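Local coordinates for protein T cell receptor mu chain (Monodelphis domestica, PDB 7L15) that pairs with a gamma chain to form the marsupial gamma-mu T cell receptor, a cell-surface receptor thought to take part in antigen recognition, at residues H162-S167 against S173-S178. Residues are numbered along the deposited sequence; the frame is centred on the assembly and turned at random.
Sequences HVSLTS and SAQSLS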
loop_
_atom_site.group_PDB
_atom_site.type_symbol
_atom_site.label_atom_id
_atom_site.label_comp_id
_atom_site.label_asym_id
_atom_site.label_seq_id
_atom_site.Cartn_x
_atom_site.Cartn_y
_atom_site.Cartn_z
ATOM N N HIS A 162 4.169 25.241 6.979
ATOM C CA HIS A 162 3.268 25.942 6.086
ATOM C C HIS A 162 4.066 26.328 4.854
ATOM O O HIS A 162 5.186 26.836 4.981
ATOM C CB HIS A 162 2.682 27.176 6.773
ATOM C CG HIS A 162 1.557 27.815 6.029
ATOM N ND1 HIS A 162 1.747 28.863 5.152
ATOM C CD2 HIS A 162 0.225 27.576 6.049
ATOM C CE1 HIS A 162 0.580 29.239 4.659
ATOM N NE2 HIS A 162 -0.359 28.477 5.191
ATOM N N VAL A 163 3.497 26.056 3.672
ATOM C CA VAL A 163 4.133 26.295 2.382
ATOM C C VAL A 163 3.209 27.143 1.530
ATOM O O VAL A 163 1.979 27.039 1.606
ATOM C CB VAL A 163 4.468 24.997 1.623
ATOM C CG1 VAL A 163 5.418 25.284 0.447
ATOM C CG2 VAL A 163 5.065 23.979 2.557
ATOM N N SER A 164 3.818 27.979 0.700
ATOM C CA SER A 164 3.079 28.865 -0.189
ATOM C C SER A 164 3.939 29.166 -1.410
ATOM O O SER A 164 5.114 29.519 -1.271
ATOM C CB SER A 164 2.696 30.146 0.554
ATOM O OG SER A 164 2.014 31.027 -0.293
ATOM N N LEU A 165 3.365 28.978 -2.595
ATOM C CA LEU A 165 3.952 29.411 -3.857
ATOM C C LEU A 165 3.252 30.680 -4.334
ATOM O O LEU A 165 2.020 30.734 -4.371
ATOM C CB LEU A 165 3.816 28.325 -4.927
ATOM C CG LEU A 165 4.779 27.149 -4.934
ATOM C CD1 LEU A 165 4.185 26.063 -5.805
ATOM C CD2 LEU A 165 6.177 27.571 -5.437
ATOM N N THR A 166 4.030 31.678 -4.737
ATOM C CA THR A 166 3.470 32.960 -5.137
ATOM C C THR A 166 4.215 33.504 -6.342
ATOM O O THR A 166 5.422 33.303 -6.486
ATOM C CB THR A 166 3.538 33.999 -4.013
ATOM O OG1 THR A 166 4.895 34.123 -3.574
ATOM C CG2 THR A 166 2.642 33.580 -2.840
ATOM N N SER A 167 3.476 34.199 -7.198
ATOM C CA SER A 167 4.023 34.876 -8.368
ATOM C C SER A 167 3.813 36.371 -8.168
ATOM O O SER A 167 2.672 36.850 -8.181
ATOM C CB SER A 167 3.360 34.372 -9.644
ATOM O OG SER A 167 4.099 34.749 -10.790
ATOM N N SER A 173 -2.333 29.307 -8.762
ATOM C CA SER A 173 -3.414 28.340 -8.800
ATOM C C SER A 173 -2.893 26.908 -8.645
ATOM O O SER A 173 -1.722 26.603 -8.894
ATOM C CB SER A 173 -4.177 28.465 -10.120
ATOM O OG SER A 173 -3.296 28.273 -11.215
ATOM N N ALA A 174 -3.800 26.027 -8.220
ATOM C CA ALA A 174 -3.590 24.574 -8.214
ATOM C C ALA A 174 -2.394 24.141 -7.355
ATOM O O ALA A 174 -1.690 23.184 -7.688
ATOM C CB ALA A 174 -3.457 24.036 -9.641
ATOM N N GLN A 175 -2.187 24.824 -6.226
ATOM C CA GLN A 175 -1.181 24.414 -5.250
ATOM C C GLN A 175 -1.662 23.215 -4.445
ATOM O O GLN A 175 -2.852 23.110 -4.133
ATOM C CB GLN A 175 -0.863 25.559 -4.290
ATOM C CG GLN A 175 -0.085 26.693 -4.902
ATOM C CD GLN A 175 0.148 27.826 -3.920
ATOM O OE1 GLN A 175 0.728 27.634 -2.841
ATOM N NE2 GLN A 175 -0.306 29.016 -4.286
ATOM N N SER A 176 -0.726 22.321 -4.094
ATOM C CA SER A 176 -1.015 21.134 -3.287
ATOM C C SER A 176 0.284 20.531 -2.739
ATOM O O SER A 176 1.296 20.473 -3.442
ATOM C CB SER A 176 -1.774 20.078 -4.093
ATOM O OG SER A 176 -1.000 19.670 -5.197
ATOM N N LEU A 177 0.219 20.033 -1.504
ATOM C CA LEU A 177 1.391 19.672 -0.716
ATOM C C LEU A 177 1.410 18.180 -0.419
ATOM O O LEU A 177 0.418 17.629 0.067
ATOM C CB LEU A 177 1.392 20.442 0.606
ATOM C CG LEU A 177 2.493 20.056 1.592
ATOM C CD1 LEU A 177 3.833 20.545 1.094
ATOM C CD2 LEU A 177 2.179 20.644 2.937
ATOM N N SER A 178 2.547 17.536 -0.667
ATOM C CA SER A 178 2.753 16.133 -0.314
ATOM C C SER A 178 3.925 16.030 0.647
ATOM O O SER A 178 4.977 16.639 0.429
ATOM C CB SER A 178 3.026 15.268 -1.546
ATOM O OG SER A 178 2.054 15.465 -2.559
#
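Gln175 reaches across the edge of an immunoglobulin constant-type (C1-set) sandwich and binds the backbone of Leu165 in the facing sheet. Strand 162-167 belongs to one sheet; strand 175-178 is part of an edge strand of the other within this chain. They run roughly antiparallel, at 147°, with their axes 8.1 Å apart, a spacing bridged by side chains. The Gln175 chain is extended beyond CG (chi2 177°), which carries its amide over to the Leu165 backbone. There Gln175 OE1 accepts a hydrogen bond from Leu165 N at 3.0 Å, almost straight at hydrogen, though the donor sits 56° out of the carbonyl plane, above the amide. The same oxygen also bonds NE2 of His191, in the neighbouring strand 187-194, while Gln175 NE2 donates to Ile172 O; together these bonds favour an amide with its oxygen toward Leu165 N. Leu165 CB rests 3.8 Å from Gln175 CD, and the Leu165 side chain continues inward against His191 and Cys203, which is disulfide-bonded to Cys151. Two residues on from Gln175, Leu177 points toward the opposing strand, as Val163 does from its side, and their side chains cross at about a right angle. Val163 turns CG2 to the side of its own backbone N, and that methyl meets Leu177 CD1 at 3.9 Å.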